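Local coordinates for peptidase S9 prolyl oligopeptidase catalytic domain-containing protein (Pyrococcus horikoshii, PDB 4HXF) that probably cleaves peptides as a serine protease of the prolyl oligopeptidase family, assembling into a hexamer that encloses its own active sites, at residues E42-I47 with R55-D60; S67-K72 with Q113-L118; K71-M76 with W88-K93. One frame throughout, in Å; residues are numbered along the deposited sequence. Where two conformers were deposited one is given.

Contact 1: E42-I47 with R55-D60; sequences ENTIVI and RKFIED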
loop_
_atom_site.group_PDB
_atom_site.type_symbol
_atom_site.label_atom_id
_atom_site.label_comp_id
_atom_site.label_asym_id
_atom_site.label_seq_id
_atom_site.Cartn_x
_atom_site.Cartn_y
_atom_site.Cartn_z
ATOM N N GLU A 42 -18.293 6.430 -17.647
ATOM C CA GLU A 42 -18.933 5.211 -17.107
ATOM C C GLU A 42 -19.777 4.638 -18.187
ATOM O O GLU A 42 -20.493 5.353 -18.892
ATOM C CB GLU A 42 -19.799 5.619 -15.926
ATOM C CG GLU A 42 -19.044 6.209 -14.758
ATOM C CD GLU A 42 -19.919 6.780 -13.649
ATOM O OE1 GLU A 42 -21.098 6.978 -13.903
ATOM O OE2 GLU A 42 -19.383 7.159 -12.574
ATOM N N ASN A 43 -19.674 3.305 -18.382
ATOM C CA ASN A 43 -20.357 2.584 -19.385
ATOM C C ASN A 43 -21.222 1.472 -18.742
ATOM O O ASN A 43 -20.753 0.756 -17.854
ATOM C CB ASN A 43 -19.451 1.883 -20.398
ATOM C CG ASN A 43 -18.559 2.828 -21.122
ATOM O OD1 ASN A 43 -17.312 2.702 -21.037
ATOM N ND2 ASN A 43 -19.112 3.697 -21.795
ATOM N N THR A 44 -22.478 1.454 -19.152
ATOM C CA THR A 44 -23.502 0.454 -18.759
ATOM C C THR A 44 -24.184 -0.102 -19.938
ATOM O O THR A 44 -24.691 0.640 -20.781
ATOM C CB THR A 44 -24.547 1.076 -17.777
ATOM O OG1 THR A 44 -23.880 1.746 -16.678
ATOM C CG2 THR A 44 -25.540 -0.010 -17.182
ATOM N N ILE A 45 -24.194 -1.428 -20.058
ATOM C CA ILE A 45 -25.003 -2.018 -21.115
ATOM C C ILE A 45 -26.429 -2.136 -20.633
ATOM O O ILE A 45 -26.702 -2.611 -19.500
ATOM C CB ILE A 45 -24.439 -3.429 -21.533
ATOM C CG1 ILE A 45 -23.074 -3.295 -22.181
ATOM C CG2 ILE A 45 -25.428 -4.164 -22.405
ATOM C CD1 ILE A 45 -22.299 -4.657 -22.272
ATOM N N VAL A 46 -27.373 -1.727 -21.471
ATOM C CA VAL A 46 -28.794 -1.826 -21.181
ATOM C C VAL A 46 -29.381 -2.805 -22.163
ATOM O O VAL A 46 -29.092 -2.753 -23.366
ATOM C CB VAL A 46 -29.491 -0.438 -21.298
ATOM C CG1 VAL A 46 -31.005 -0.582 -20.939
ATOM C CG2 VAL A 46 -28.736 0.579 -20.414
ATOM N N ILE A 47 -30.173 -3.723 -21.669
ATOM C CA ILE A 47 -30.869 -4.725 -22.501
ATOM C C ILE A 47 -32.325 -4.498 -22.310
ATOM O O ILE A 47 -32.873 -4.530 -21.168
ATOM C CB ILE A 47 -30.507 -6.160 -22.062
ATOM C CG1 ILE A 47 -28.937 -6.346 -22.197
ATOM C CG2 ILE A 47 -31.292 -7.204 -22.851
ATOM C CD1 ILE A 47 -28.374 -7.308 -21.210
ATOM N N ARG A 55 -36.123 -3.279 -18.709
ATOM C CA ARG A 55 -34.694 -3.095 -18.904
ATOM C C ARG A 55 -33.941 -3.837 -17.866
ATOM O O ARG A 55 -34.304 -3.834 -16.698
ATOM C CB ARG A 55 -34.282 -1.609 -18.705
ATOM C CG ARG A 55 -34.667 -0.663 -19.733
ATOM C CD ARG A 55 -34.216 0.730 -19.430
ATOM N NE ARG A 55 -34.605 1.493 -20.551
ATOM C CZ ARG A 55 -34.782 2.797 -20.548
ATOM N NH1 ARG A 55 -34.563 3.544 -19.436
ATOM N NH2 ARG A 55 -35.153 3.352 -21.659
ATOM N N LYS A 56 -32.847 -4.409 -18.283
ATOM C CA LYS A 56 -31.846 -4.997 -17.453
ATOM C C LYS A 56 -30.482 -4.498 -17.835
ATOM O O LYS A 56 -30.335 -3.820 -18.866
ATOM C CB LYS A 56 -32.027 -6.545 -17.494
ATOM C CG LYS A 56 -31.916 -7.322 -18.781
ATOM C CD LYS A 56 -32.515 -8.794 -18.508
ATOM C CE LYS A 56 -33.027 -9.445 -19.811
ATOM N NZ LYS A 56 -33.463 -10.917 -19.682
ATOM N N PHE A 57 -29.512 -4.738 -16.949
ATOM C CA PHE A 57 -28.240 -4.032 -17.011
ATOM C C PHE A 57 -27.041 -4.907 -16.815
ATOM O O PHE A 57 -27.094 -5.905 -16.064
ATOM C CB PHE A 57 -28.178 -3.044 -15.833
ATOM C CG PHE A 57 -29.399 -2.159 -15.715
ATOM C CD1 PHE A 57 -30.304 -2.423 -14.702
ATOM C CD2 PHE A 57 -29.672 -1.210 -16.674
ATOM C CE1 PHE A 57 -31.489 -1.675 -14.596
ATOM C CE2 PHE A 57 -30.836 -0.462 -16.572
ATOM C CZ PHE A 57 -31.756 -0.702 -15.532
ATOM N N ILE A 58 -25.978 -4.521 -17.483
ATOM C CA ILE A 58 -24.674 -5.106 -17.245
ATOM C C ILE A 58 -23.781 -3.916 -16.970
ATOM O O ILE A 58 -23.426 -3.099 -17.843
ATOM C CB ILE A 58 -24.094 -5.951 -18.445
ATOM C CG1 ILE A 58 -25.076 -7.018 -18.885
ATOM C CG2 ILE A 58 -22.743 -6.493 -17.972
ATOM C CD1 ILE A 58 -24.664 -7.776 -20.187
ATOM N N GLU A 59 -23.361 -3.796 -15.728
ATOM C CA GLU A 59 -22.658 -2.611 -15.271
ATOM C C GLU A 59 -21.145 -2.639 -15.558
ATOM O O GLU A 59 -20.548 -3.716 -15.648
ATOM C CB GLU A 59 -23.053 -2.433 -13.815
ATOM C CG GLU A 59 -22.548 -1.211 -13.162
ATOM C CD GLU A 59 -22.959 0.102 -13.772
ATOM O OE1 GLU A 59 -23.499 0.915 -13.003
ATOM O OE2 GLU A 59 -22.695 0.314 -14.964
ATOM N N ASP A 60 -20.565 -1.460 -15.785
ATOM C CA ASP A 60 -19.140 -1.236 -16.129
ATOM C C ASP A 60 -18.660 -2.137 -17.282
ATOM O O ASP A 60 -17.736 -3.011 -17.146
ATOM C CB ASP A 60 -18.321 -1.392 -14.893
ATOM C CG ASP A 60 -18.642 -0.339 -13.925
ATOM O OD1 ASP A 60 -18.711 0.830 -14.370
ATOM O OD2 ASP A 60 -18.786 -0.642 -12.736
HETATM O O HOH W 1 -17.546 2.007 -16.573
#
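A β hairpin of the propeller, strands 40-49 and 54-59, brings T44, I45 and I47 against E59, I58 and K56. The strands run antiparallel, with axes 4.6 Å apart at an angle of 154°. I45 and I58 form a hydrogen-bonded pair, closed by I45 N to I58 O and I58 N to I45 O, both 2.9 Å. I47 and K56 form a second such pair, and V46 with F57 lies between them as a non-hydrogen-bonded pair. On the face with I45, the delta methyls of I47 and I58 meet, CD1 to CD1, at 3.9 Å. The extended K56 chain starts beside I47, its CG 3.8 Å from I47 CB, and its NZ goes on to L92 O. On the other face, V46 CG1 packs on the aliphatic part of R55, 3.8 Å from its CD. The guanidinium of R55 is held by E48 and by E160 of the second subunit.

E59 CG is anti to the backbone N, and a bend at chi2 (59°) turns the carboxylate back to T44. T44 OG1 donates a short 2.5 Å bond to E59 OE2 on the syn side. D60 N reaches the same oxygen on the anti side, while OE1 accepts from K99 N of the second subunit. With an alanine in place of E59, T44 OG1 and D60 N would probably lose the oxygen they share, and K99 N its own acceptor. The E59 side chain lies about 4 Å from a bound magnesium ion. T44 and F57 lie against K98 of the second subunit.

Strand 54-59 is outermost in its blade within this chain, and strand 26-35 flanks 40-49. I45 and I58 pack on F75 of strand 72-77 in the next sheet.

Contact 2: S67-K72 with Q113-L118; sequences SPDGKK and QDSRRL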
loop_
_atom_site.group_PDB
_atom_site.type_symbol
_atom_site.label_atom_id
_atom_site.label_comp_id
_atom_site.label_asym_id
_atom_site.label_seq_id
_atom_site.Cartn_x
_atom_site.Cartn_y
_atom_site.Cartn_z
ATOM N N SER A 67 -25.621 -13.233 -28.957
ATOM C CA SER A 67 -25.355 -14.439 -29.771
ATOM C C SER A 67 -26.514 -14.656 -30.796
ATOM O O SER A 67 -27.670 -14.272 -30.561
ATOM C CB SER A 67 -25.201 -15.680 -28.879
ATOM O OG SER A 67 -26.469 -15.988 -28.256
ATOM N N PRO A 68 -26.198 -15.281 -31.947
ATOM C CA PRO A 68 -27.185 -15.486 -33.011
ATOM C C PRO A 68 -28.439 -16.170 -32.514
ATOM O O PRO A 68 -29.557 -15.796 -32.992
ATOM C CB PRO A 68 -26.414 -16.334 -34.021
ATOM C CG PRO A 68 -25.073 -15.821 -33.914
ATOM C CD PRO A 68 -24.810 -15.505 -32.434
ATOM N N ASP A 69 -28.305 -17.106 -31.567
ATOM C CA ASP A 69 -29.427 -17.868 -31.005
ATOM C C ASP A 69 -30.243 -17.093 -29.987
ATOM O O ASP A 69 -31.266 -17.579 -29.518
ATOM C CB ASP A 69 -29.004 -19.293 -30.535
ATOM C CG ASP A 69 -28.056 -19.230 -29.285
ATOM O OD1 ASP A 69 -27.822 -18.089 -28.754
ATOM O OD2 ASP A 69 -27.613 -20.336 -28.906
ATOM N N GLY A 70 -29.837 -15.884 -29.686
ATOM C CA GLY A 70 -30.424 -15.031 -28.682
ATOM C C GLY A 70 -30.348 -15.426 -27.232
ATOM O O GLY A 70 -31.052 -14.844 -26.424
ATOM N N LYS A 71 -29.487 -16.391 -26.914
ATOM C CA LYS A 71 -29.418 -16.972 -25.588
ATOM C C LYS A 71 -28.388 -16.307 -24.710
ATOM O O LYS A 71 -28.496 -16.422 -23.492
ATOM C CB LYS A 71 -29.108 -18.426 -25.667
ATOM C CG LYS A 71 -30.283 -19.233 -26.284
ATOM C CD LYS A 71 -30.035 -20.705 -26.120
ATOM C CE LYS A 71 -31.257 -21.458 -26.701
ATOM N NZ LYS A 71 -30.743 -22.457 -27.687
ATOM N N LYS A 72 -27.371 -15.717 -25.303
ATOM C CA LYS A 72 -26.236 -15.190 -24.568
ATOM C C LYS A 72 -25.794 -13.847 -25.102
ATOM O O LYS A 72 -26.101 -13.499 -26.223
ATOM C CB LYS A 72 -25.066 -16.133 -24.745
ATOM C CG LYS A 72 -25.343 -17.483 -24.168
ATOM C CD LYS A 72 -24.173 -18.396 -24.486
ATOM C CE LYS A 72 -24.199 -18.903 -25.917
ATOM N NZ LYS A 72 -23.354 -20.178 -25.975
ATOM N N GLN A 113 -21.890 -17.841 -36.292
ATOM C CA GLN A 113 -23.264 -18.332 -36.435
ATOM C C GLN A 113 -23.616 -19.463 -35.448
ATOM O O GLN A 113 -24.800 -19.678 -35.158
ATOM C CB GLN A 113 -23.458 -18.780 -37.890
ATOM C CG GLN A 113 -22.694 -20.071 -38.268
ATOM C CD GLN A 113 -22.728 -20.395 -39.816
ATOM O OE1 GLN A 113 -23.507 -19.787 -40.593
ATOM N NE2 GLN A 113 -21.898 -21.340 -40.235
ATOM N N ASP A 114 -22.633 -20.206 -34.936
ATOM C CA ASP A 114 -22.875 -21.275 -33.951
ATOM C C ASP A 114 -23.175 -20.876 -32.522
ATOM O O ASP A 114 -23.457 -21.738 -31.691
ATOM C CB ASP A 114 -21.703 -22.265 -33.972
ATOM C CG ASP A 114 -20.367 -21.697 -33.447
ATOM O OD1 ASP A 114 -20.246 -20.602 -32.867
ATOM O OD2 ASP A 114 -19.380 -22.431 -33.655
ATOM N N SER A 115 -23.107 -19.570 -32.244
ATOM C CA SER A 115 -23.301 -19.061 -30.870
ATOM C C SER A 115 -22.370 -19.705 -29.845
ATOM O O SER A 115 -22.699 -19.765 -28.653
ATOM C CB SER A 115 -24.743 -19.177 -30.414
ATOM O OG SER A 115 -25.696 -18.510 -31.302
ATOM N N ARG A 116 -21.204 -20.077 -30.323
ATOM C CA ARG A 116 -20.155 -20.738 -29.474
ATOM C C ARG A 116 -18.827 -20.062 -29.618
ATOM O O ARG A 116 -18.184 -19.710 -28.633
ATOM C CB ARG A 116 -20.061 -22.209 -29.810
ATOM C CG ARG A 116 -18.978 -22.870 -28.969
ATOM C CD ARG A 116 -19.026 -24.366 -29.032
ATOM N NE ARG A 116 -17.903 -24.889 -28.168
ATOM C CZ ARG A 116 -17.678 -26.152 -27.876
ATOM N NH1 ARG A 116 -18.469 -27.090 -28.310
ATOM N NH2 ARG A 116 -16.612 -26.515 -27.135
ATOM N N ARG A 117 -18.361 -19.786 -30.843
ATOM C CA ARG A 117 -17.124 -19.157 -31.065
ATOM C C ARG A 117 -17.226 -17.648 -31.296
ATOM O O ARG A 117 -18.230 -17.170 -31.858
ATOM C CB ARG A 117 -16.396 -19.790 -32.282
ATOM C CG ARG A 117 -15.924 -21.219 -32.089
ATOM C CD ARG A 117 -15.451 -21.793 -33.426
ATOM N NE ARG A 117 -16.593 -22.015 -34.288
ATOM C CZ ARG A 117 -16.525 -22.281 -35.603
ATOM N NH1 ARG A 117 -15.367 -22.363 -36.205
ATOM N NH2 ARG A 117 -17.596 -22.586 -36.294
ATOM N N LEU A 118 -16.235 -16.947 -30.783
ATOM C CA LEU A 118 -16.047 -15.506 -31.042
ATOM C C LEU A 118 -14.845 -15.379 -31.972
ATOM O O LEU A 118 -13.888 -16.145 -31.905
ATOM C CB LEU A 118 -15.748 -14.720 -29.766
ATOM C CG LEU A 118 -16.889 -14.633 -28.836
ATOM C CD1 LEU A 118 -16.440 -13.939 -27.514
ATOM C CD2 LEU A 118 -18.018 -13.698 -29.434
#
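This is a polar contact between loops of adjacent propeller blades, in which S115 meets D69, P68 and K72. Segment 67-72 links strands 62-66 and 72-77. Segment 113-118 runs from the corresponding link of the next sheet into the start of strand 117-124. The sequence SPDGK of the first loop is consistent with the WD40-like propeller repeat assigned here.

A type I turn from S67 to G70 shapes that loop, and D69 fixes it from within. D69 CG sits between its own backbone N and carbonyl carbon (chi1 68°), which folds the carboxylate back over the turn. S67 OG donates to D69 OD1 at 2.5 Å, and K71 N reaches the same oxygen from the opposite face, closing an Asx turn. S67 OG in turn accepts from K72 N.

S115 enters this loop with its hydroxyl. D69 N donates to S115 OG at 3.0 Å, with a bent N-H...O angle of 147°. P68 CD lies 3.3 Å from the same OG. K72 bends at chi3 and extends NZ to S115 O at 2.8 Å, nearly in line with the carbonyl. On the S115 side, D114 OD1 takes R116 N and R117 N, and R117 grips OD2 side-on through NE and NH2. W111 packs against S67 and P68.

The two loops are thus joined by few bonds. One residue takes part through both its hydroxyl and its carbonyl. In this contact the lysine makes a charge-dipole bond to a main-chain oxygen and not a salt bridge, while D69 N to S115 OG joins two neutral groups.

Contact 3: K71-M76 with W88-K93; sequences KKIAFM and WVADLK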
loop_
_atom_site.group_PDB
_atom_site.type_symbol
_atom_site.label_atom_id
_atom_site.label_comp_id
_atom_site.label_asym_id
_atom_site.label_seq_id
_atom_site.Cartn_x
_atom_site.Cartn_y
_atom_site.Cartn_z
ATOM N N LYS A 71 -29.487 -16.391 -26.914
ATOM C CA LYS A 71 -29.418 -16.972 -25.588
ATOM C C LYS A 71 -28.388 -16.307 -24.710
ATOM O O LYS A 71 -28.496 -16.422 -23.492
ATOM C CB LYS A 71 -29.108 -18.426 -25.667
ATOM C CG LYS A 71 -30.283 -19.233 -26.284
ATOM C CD LYS A 71 -30.035 -20.705 -26.120
ATOM C CE LYS A 71 -31.257 -21.458 -26.701
ATOM N NZ LYS A 71 -30.743 -22.457 -27.687
ATOM N N LYS A 72 -27.371 -15.717 -25.303
ATOM C CA LYS A 72 -26.236 -15.190 -24.568
ATOM C C LYS A 72 -25.794 -13.847 -25.102
ATOM O O LYS A 72 -26.101 -13.499 -26.223
ATOM C CB LYS A 72 -25.066 -16.133 -24.745
ATOM C CG LYS A 72 -25.343 -17.483 -24.168
ATOM C CD LYS A 72 -24.173 -18.396 -24.486
ATOM C CE LYS A 72 -24.199 -18.903 -25.917
ATOM N NZ LYS A 72 -23.354 -20.178 -25.975
ATOM N N ILE A 73 -25.103 -13.127 -24.287
ATOM C CA ILE A 73 -24.465 -11.881 -24.669
ATOM C C ILE A 73 -23.017 -11.910 -24.212
ATOM O O ILE A 73 -22.692 -12.217 -23.018
ATOM C CB ILE A 73 -25.236 -10.663 -24.145
ATOM C CG1 ILE A 73 -24.657 -9.374 -24.597
ATOM C CG2 ILE A 73 -25.384 -10.714 -22.621
ATOM C CD1 ILE A 73 -25.729 -8.236 -24.382
ATOM N N ALA A 74 -22.123 -11.605 -25.176
ATOM C CA ALA A 74 -20.729 -11.370 -24.887
ATOM C C ALA A 74 -20.544 -9.875 -24.689
ATOM O O ALA A 74 -21.254 -9.064 -25.274
ATOM C CB ALA A 74 -19.810 -11.888 -25.987
ATOM N N PHE A 75 -19.571 -9.551 -23.878
ATOM C CA PHE A 75 -19.180 -8.183 -23.643
ATOM C C PHE A 75 -17.833 -8.022 -23.136
ATOM O O PHE A 75 -17.231 -9.019 -22.721
ATOM C CB PHE A 75 -20.208 -7.499 -22.687
ATOM C CG PHE A 75 -20.289 -8.074 -21.294
ATOM C CD1 PHE A 75 -21.124 -9.132 -21.011
ATOM C CD2 PHE A 75 -19.504 -7.575 -20.254
ATOM C CE1 PHE A 75 -21.186 -9.658 -19.716
ATOM C CE2 PHE A 75 -19.555 -8.110 -19.004
ATOM C CZ PHE A 75 -20.403 -9.133 -18.703
ATOM N N MET A 76 -17.317 -6.778 -23.136
ATOM C CA MET A 76 -16.024 -6.453 -22.598
ATOM C C MET A 76 -16.100 -5.606 -21.349
ATOM O O MET A 76 -16.970 -4.690 -21.261
ATOM C CB MET A 76 -15.203 -5.697 -23.679
ATOM C CG MET A 76 -15.108 -6.447 -24.998
ATOM S SD MET A 76 -13.498 -7.210 -25.177
ATOM C CE MET A 76 -12.312 -6.037 -24.578
ATOM N N TRP A 88 -16.294 -11.340 -21.415
ATOM C CA TRP A 88 -17.237 -12.033 -20.614
ATOM C C TRP A 88 -18.400 -12.527 -21.454
ATOM O O TRP A 88 -18.672 -11.991 -22.498
ATOM C CB TRP A 88 -17.872 -11.100 -19.581
ATOM C CG TRP A 88 -16.996 -10.645 -18.492
ATOM C CD1 TRP A 88 -15.910 -9.765 -18.585
ATOM C CD2 TRP A 88 -17.058 -11.048 -17.064
ATOM N NE1 TRP A 88 -15.430 -9.568 -17.306
ATOM C CE2 TRP A 88 -16.071 -10.314 -16.395
ATOM C CE3 TRP A 88 -17.866 -11.889 -16.334
ATOM C CZ2 TRP A 88 -15.877 -10.445 -15.019
ATOM C CZ3 TRP A 88 -17.701 -12.045 -14.976
ATOM C CH2 TRP A 88 -16.718 -11.286 -14.303
ATOM N N VAL A 89 -19.062 -13.586 -20.989
ATOM C CA VAL A 89 -20.312 -14.102 -21.569
ATOM C C VAL A 89 -21.350 -14.243 -20.450
ATOM O O VAL A 89 -21.071 -14.792 -19.370
ATOM C CB VAL A 89 -20.116 -15.467 -22.260
ATOM C CG1 VAL A 89 -21.426 -16.123 -22.718
ATOM C CG2 VAL A 89 -19.128 -15.379 -23.384
ATOM N N ALA A 90 -22.532 -13.760 -20.696
ATOM C CA ALA A 90 -23.681 -13.872 -19.770
ATOM C C ALA A 90 -24.829 -14.555 -20.432
ATOM O O ALA A 90 -25.087 -14.333 -21.615
ATOM C CB ALA A 90 -24.179 -12.465 -19.273
ATOM N N ASP A 91 -25.603 -15.322 -19.677
ATOM C CA ASP A 91 -26.886 -15.764 -20.129
ATOM C C ASP A 91 -27.872 -14.580 -20.143
ATOM O O ASP A 91 -27.940 -13.822 -19.211
ATOM C CB ASP A 91 -27.427 -16.928 -19.298
ATOM C CG ASP A 91 -28.010 -16.543 -18.062
ATOM O OD1 ASP A 91 -27.190 -16.184 -17.201
ATOM O OD2 ASP A 91 -29.270 -16.704 -17.893
ATOM N N LEU A 92 -28.596 -14.455 -21.210
ATOM C CA LEU A 92 -29.489 -13.254 -21.391
ATOM C C LEU A 92 -30.705 -13.351 -20.471
ATOM O O LEU A 92 -31.190 -12.300 -20.023
ATOM C CB LEU A 92 -29.870 -13.083 -22.889
ATOM C CG LEU A 92 -28.927 -12.125 -23.578
ATOM C CD1 LEU A 92 -29.056 -12.212 -25.095
ATOM C CD2 LEU A 92 -29.107 -10.684 -23.064
ATOM N N LYS A 93 -31.127 -14.557 -20.088
ATOM C CA LYS A 93 -32.280 -14.699 -19.163
ATOM C C LYS A 93 -31.965 -14.090 -17.798
ATOM O O LYS A 93 -32.806 -13.367 -17.244
ATOM C CB LYS A 93 -32.700 -16.136 -19.014
ATOM C CG LYS A 93 -34.012 -16.335 -18.289
HETATM O O HOH W 2 -30.790 -16.708 -22.174
#
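The F75 ring carries W88 CB over one face and A90 CB at its edge. W88 CB stands 3.5 Å from the F75 ring centroid, a CH-pi contact. F75 CE1 is 4.1 Å from A90 CB. The F75 ring and the five-membered ring of W88 are nearly parallel, with planes at 9°. They are slid apart, with centroids 5.0 Å from each other, and barely overlap. F75 CG lies between the backbone N and carbonyl carbon (chi1 64°), which brings the ring back under W88 CB. The six-membered ring of the indole extends beyond the F75 ring. The indole NE1 bonds to Q86 OE1, and R77 makes a cation-pi contact with W88.

Further along this face, I73 and L92 cross at about a right angle, with I73 CG2 3.7 Å from L92 CD2. L92 CD1 rests 3.4 Å from K72 O. The backbones pair antiparallel: F75 with W88 and I73 with A90 form hydrogen-bonded pairs. L92 N extends the pairing past the strand with a 3.0 Å bond to K71 O, and a water joins that oxygen to K93 N.

The two strands are the middle pair of a four-stranded blade. I73 also packs on strand 62-66, and W88 and A90 pack on strand 97-102. L92 reaches I47 of strand 40-49 in the preceding sheet.

From the N terminus, contact 1 closes first, as the hairpin between strands 40-49 and 54-59. The chain then enters the next sheet, and contacts 2 and 3 both start from the same part of it, sharing K71 and K72. Contact 3 is the shorter of these two closures, pairing 71-76 with 88-93. The loop closed by contact 2 runs past 88-93, the second side of contact 3, and on to 113-118, so it carries the chain into a third sheet. Contacts 1 and 3 touch, through a lysine and through apolar side chains. Contacts 1 and 2 do not touch. Together the three contacts tie three successive propeller blades.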